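Local coordinates for protein lantibiotic dehydratase (Microbispora corallina, PDB 5EHK) that probably uses glutamyl-tRNA to glutamylate serine and threonine residues of a precursor peptide and so dehydrate them during biosynthesis of the lantibiotic NAI-107, at residues V423-L428 and A649-E654; C621-P626 and I803-S808. All coordinates share one frame; numbering follows the deposited sequence.

Contact 1 of 2, residues V423-L428 and A649-E654; sequences VPLLEL and ARLLFE
No flat group lies between Leu-425 and the two helix residues it meets, Leu-651 and Leu-652. Two flat groups bond to each other nearby: the guanidinium of Arg-650 and the carboxylate of Glu-654. Glu-654 OE2 lies at the guanidinium edge, in its plane. Arg-650 NH2 is 2.7 Å from Glu-654 OE2 in a salt bridge, on the syn side but tilted 28° from the carboxylate plane, and NE adds a weak bond to the same oxygen. Tyr-441 makes a cation-pi contact with Arg-650, and its hydroxyl bonds to Glu-654 OE1.

The contact itself is aliphatic. Leu-425 CD1 is 3.7 Å from Leu-651 CD2 and 4.0 Å from Leu-652 CD2. Leu-425 and Leu-651 run alongside each other in opposite directions. Leu-652 reaches in from one side; its CG is anti to the carbonyl carbon (chi1 -69°). Leu-428 CD2 lies farther off, 4.4 Å from Leu-651 CD2. A turn, in which Leu-428 N bonds to Pro-424 O at 3.2 Å, directs Leu-428 to the same helix. All four leucines are buried. Leu-425 and Leu-428 also touch Val-613, and Leu-652 touches Leu-611. The arrangement is that of a helix packed by leucines against a mixed beta-sheet, here near its edge strand 423-424.

Contact 2 of 2, residues C621-P626 and I803-S808; sequences CLVHLP and IRATVS
This is a small, partly buried apolar contact between the end of strand 620-624 and an irregular segment of the loop that joins strands 785-792 and 819-824. Val-623 is the buried residue at its middle. Its two methyls part to meet two residues of the loop. CG1 lies 4.1 Å from Ala-805 CB, while CG2 lies 4.1 Å from Ile-803 CD1. The branch at CB parts the methyls, and chi1 of 175° turns CG1 to Ala-805 and CG2 to Ile-803. Ile-803 sends the end of its longer branch across the valine at a slant.

The methyl of Ala-805 meets two neighbouring side chains, Val-623 and Leu-625. It points at the other segment and touches Leu-625 CD2 at 3.6 Å. Leu-625 has already left the strand, and one branch of its side chain does the touching. Backbones come nearest here, with the CA atoms of Leu-625 and Ala-805 6.4 Å apart.

His-624 points away from the loop. Pro-626 CD stands 3.4 Å above the plane of its ring, over the centre. Both ring nitrogens are bonded: NE2 to Glu-610 OE1 and ND1 to Thr-627 OG1. These bonds fix the ring's rotation. On the loop side, Thr-806 OG1 lies within bonding distance of two carbonyl oxygens, those of Arg-804 and Asp-420; with one proton it can serve only one fully at a time.

Strand 620-624 lies between strands 611-615 and 629-634 in the mixed sheet, and both pair with it antiparallel. Ile-803 also touches Glu-630 of strand 629-634, and Leu-625 touches Ala-422. Side chains alternate along the strand, with Val-623 directed to the loop and Leu-622 to helix 647-656. The loop and this helix therefore lie on opposite faces of the sheet.

Overall arrangement
The two contacts have centres about 12 Å apart and share one mixed sheet. Strands 423-424, 611-615 and 620-624 run side by side, so strand 611-615 separates the two strand segments. Contact 1 involves helix 647-656, and contact 2 the loop before strand 819-824. They touch directly: Leu-652 CD2 of contact 1 is 3.6 Å from Leu-622 CD2 of contact 2. Along the chain the segments alternate: 423-428, 621-626, 649-654, 803-808. Segments far apart in sequence thus meet at one sheet, with helix 647-656 on one face and segment 803-808 on the other. Segment 803-808 then leads on toward the C-terminal region, which in this family probably carries out glutamate elimination.

Contact 1 of 2, residues V423-L428 and A649-E654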
# COMPACT_ATOMS: atom_id res chain seq x y z
N VAL A 423 5.30 -27.83 7.03
CA VAL A 423 3.94 -27.81 7.51
C VAL A 423 3.12 -28.57 6.50
O VAL A 423 3.21 -28.32 5.32
CB VAL A 423 3.44 -26.36 7.63
CG1 VAL A 423 2.00 -26.32 8.11
CG2 VAL A 423 4.33 -25.56 8.56
N PRO A 424 2.32 -29.54 6.95
CA PRO A 424 1.56 -30.28 5.94
C PRO A 424 0.81 -29.32 5.05
O PRO A 424 0.14 -28.48 5.61
CB PRO A 424 0.57 -31.09 6.78
CG PRO A 424 1.25 -31.27 8.11
CD PRO A 424 2.02 -29.97 8.33
N LEU A 425 1.04 -29.34 3.74
CA LEU A 425 0.22 -28.52 2.83
C LEU A 425 -1.20 -28.91 3.14
O LEU A 425 -1.48 -30.11 3.11
CB LEU A 425 0.50 -28.90 1.36
CG LEU A 425 -0.30 -28.04 0.38
CD1 LEU A 425 0.53 -27.68 -0.78
CD2 LEU A 425 -1.54 -28.76 -0.08
N LEU A 426 -2.07 -27.93 3.38
CA LEU A 426 -3.48 -28.15 3.80
C LEU A 426 -3.67 -27.58 5.18
O LEU A 426 -4.62 -26.84 5.42
CB LEU A 426 -3.96 -29.61 3.77
CG LEU A 426 -5.18 -29.97 2.90
CD1 LEU A 426 -5.10 -29.41 1.47
CD2 LEU A 426 -5.38 -31.49 2.85
N GLU A 427 -2.77 -27.90 6.09
CA GLU A 427 -2.74 -27.20 7.35
C GLU A 427 -2.24 -25.77 7.11
O GLU A 427 -2.81 -24.81 7.63
CB GLU A 427 -1.84 -27.90 8.33
CG GLU A 427 -1.67 -27.14 9.63
CD GLU A 427 -0.60 -27.77 10.49
OE1 GLU A 427 -0.62 -29.02 10.58
OE2 GLU A 427 0.26 -27.04 11.05
N LEU A 428 -1.19 -25.64 6.31
CA LEU A 428 -0.69 -24.34 5.90
C LEU A 428 -1.81 -23.54 5.25
O LEU A 428 -1.96 -22.36 5.53
CB LEU A 428 0.45 -24.49 4.91
CG LEU A 428 1.12 -23.17 4.52
CD1 LEU A 428 1.83 -22.57 5.72
CD2 LEU A 428 2.06 -23.35 3.36
N ALA A 649 -4.44 -26.97 -5.26
CA ALA A 649 -3.98 -27.21 -6.62
C ALA A 649 -3.17 -26.02 -7.08
O ALA A 649 -2.08 -26.18 -7.63
CB ALA A 649 -5.17 -27.42 -7.55
N ARG A 650 -3.72 -24.82 -6.87
CA ARG A 650 -3.01 -23.63 -7.29
C ARG A 650 -1.70 -23.44 -6.51
O ARG A 650 -0.70 -22.95 -7.06
CB ARG A 650 -3.89 -22.38 -7.18
CG ARG A 650 -3.07 -21.12 -7.46
CD ARG A 650 -3.84 -19.84 -7.45
NE ARG A 650 -2.89 -18.76 -7.61
CZ ARG A 650 -3.16 -17.48 -7.47
NH1 ARG A 650 -4.37 -17.06 -7.14
NH2 ARG A 650 -2.17 -16.62 -7.64
N LEU A 651 -1.67 -23.85 -5.24
CA LEU A 651 -0.46 -23.72 -4.46
C LEU A 651 0.60 -24.67 -5.02
O LEU A 651 1.78 -24.31 -5.14
CB LEU A 651 -0.70 -23.96 -2.95
CG LEU A 651 0.51 -23.75 -2.02
CD1 LEU A 651 1.05 -22.36 -2.12
CD2 LEU A 651 0.22 -24.04 -0.56
N LEU A 652 0.16 -25.88 -5.40
CA LEU A 652 1.06 -26.86 -5.97
C LEU A 652 1.66 -26.31 -7.25
O LEU A 652 2.87 -26.38 -7.49
CB LEU A 652 0.36 -28.18 -6.24
CG LEU A 652 -0.05 -28.97 -4.99
CD1 LEU A 652 -1.04 -30.07 -5.37
CD2 LEU A 652 1.18 -29.53 -4.21
N PHE A 653 0.80 -25.74 -8.08
CA PHE A 653 1.28 -25.15 -9.31
C PHE A 653 2.34 -24.09 -9.04
O PHE A 653 3.43 -24.15 -9.58
CB PHE A 653 0.14 -24.58 -10.12
CG PHE A 653 0.58 -23.61 -11.16
CD1 PHE A 653 1.27 -24.06 -12.28
CD2 PHE A 653 0.31 -22.26 -11.03
CE1 PHE A 653 1.69 -23.17 -13.26
CE2 PHE A 653 0.72 -21.35 -11.99
CZ PHE A 653 1.40 -21.81 -13.12
N GLU A 654 2.06 -23.15 -8.15
CA GLU A 654 2.99 -22.03 -7.97
C GLU A 654 4.28 -22.46 -7.28
O GLU A 654 5.33 -21.95 -7.59
CB GLU A 654 2.32 -20.82 -7.27
CG GLU A 654 1.09 -20.29 -8.05
CD GLU A 654 0.53 -18.96 -7.53
OE1 GLU A 654 0.70 -18.68 -6.32
OE2 GLU A 654 -0.07 -18.20 -8.34

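Contact 2 of 2, residues C621-P626 and I803-S808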
# COMPACT_ATOMS: atom_id res chain seq x y z
N CYS A 621 9.31 -24.35 -0.49
CA CYS A 621 9.48 -25.60 -1.25
C CYS A 621 8.63 -26.76 -0.81
O CYS A 621 8.43 -26.98 0.39
CB CYS A 621 10.93 -26.04 -1.26
SG CYS A 621 11.60 -25.99 0.34
N LEU A 622 8.13 -27.49 -1.80
CA LEU A 622 7.26 -28.64 -1.59
C LEU A 622 8.09 -29.87 -1.19
O LEU A 622 9.12 -30.14 -1.79
CB LEU A 622 6.52 -28.93 -2.88
CG LEU A 622 5.39 -29.92 -2.75
CD1 LEU A 622 4.39 -29.38 -1.73
CD2 LEU A 622 4.80 -30.01 -4.10
N VAL A 623 7.64 -30.60 -0.18
CA VAL A 623 8.39 -31.74 0.33
C VAL A 623 7.49 -32.94 0.46
O VAL A 623 6.40 -32.82 1.01
CB VAL A 623 9.04 -31.43 1.70
CG1 VAL A 623 9.71 -32.65 2.26
CG2 VAL A 623 10.04 -30.35 1.54
N HIS A 624 7.93 -34.09 -0.04
CA HIS A 624 7.20 -35.33 0.21
C HIS A 624 7.66 -35.80 1.56
O HIS A 624 8.80 -36.27 1.72
CB HIS A 624 7.43 -36.38 -0.86
CG HIS A 624 6.70 -37.67 -0.63
ND1 HIS A 624 7.34 -38.83 -0.24
CD2 HIS A 624 5.39 -37.99 -0.73
CE1 HIS A 624 6.45 -39.80 -0.11
NE2 HIS A 624 5.26 -39.32 -0.40
N LEU A 625 6.78 -35.62 2.54
CA LEU A 625 7.10 -35.87 3.95
C LEU A 625 7.62 -37.29 4.25
O LEU A 625 8.62 -37.43 4.94
CB LEU A 625 5.91 -35.49 4.85
CG LEU A 625 5.65 -34.00 4.90
CD1 LEU A 625 4.36 -33.64 5.60
CD2 LEU A 625 6.84 -33.33 5.55
N PRO A 626 6.97 -38.34 3.71
CA PRO A 626 7.49 -39.67 4.06
C PRO A 626 8.95 -39.92 3.69
O PRO A 626 9.58 -40.72 4.38
CB PRO A 626 6.58 -40.61 3.25
CG PRO A 626 5.27 -39.87 3.19
CD PRO A 626 5.67 -38.43 3.00
N ILE A 803 15.82 -30.18 2.80
CA ILE A 803 15.00 -31.13 3.53
C ILE A 803 15.28 -31.10 5.02
O ILE A 803 16.36 -31.49 5.48
CB ILE A 803 15.19 -32.56 3.00
CG1 ILE A 803 15.05 -32.59 1.48
CG2 ILE A 803 14.20 -33.49 3.68
CD1 ILE A 803 13.73 -32.11 1.01
N ARG A 804 14.30 -30.65 5.78
CA ARG A 804 14.38 -30.59 7.23
C ARG A 804 12.96 -30.76 7.71
O ARG A 804 12.57 -30.23 8.74
CB ARG A 804 14.97 -29.25 7.68
CG ARG A 804 16.46 -29.16 7.38
CD ARG A 804 16.94 -27.75 7.23
NE ARG A 804 18.15 -27.73 6.42
CZ ARG A 804 18.79 -26.61 6.10
NH1 ARG A 804 18.32 -25.44 6.55
NH2 ARG A 804 19.89 -26.65 5.35
N ALA A 805 12.19 -31.48 6.90
CA ALA A 805 10.80 -31.81 7.16
C ALA A 805 10.53 -32.08 8.66
O ALA A 805 11.33 -32.72 9.34
CB ALA A 805 10.39 -32.99 6.28
N THR A 806 9.42 -31.55 9.18
CA THR A 806 9.15 -31.63 10.62
C THR A 806 7.66 -31.83 10.97
O THR A 806 6.82 -32.20 10.11
CB THR A 806 9.78 -30.39 11.36
OG1 THR A 806 11.05 -30.10 10.77
CG2 THR A 806 10.02 -30.64 12.88
N VAL A 807 7.38 -31.68 12.25
CA VAL A 807 6.04 -31.78 12.80
C VAL A 807 6.01 -30.82 13.99
O VAL A 807 7.00 -30.15 14.29
CB VAL A 807 5.71 -33.24 13.25
CG1 VAL A 807 5.39 -34.12 12.03
CG2 VAL A 807 6.87 -33.84 14.07
N SER A 808 4.87 -30.76 14.67
CA SER A 808 4.68 -29.83 15.78
C SER A 808 4.26 -30.56 17.05
O SER A 808 5.11 -31.01 17.82
CB SER A 808 3.63 -28.76 15.42
OG SER A 808 3.20 -28.07 16.58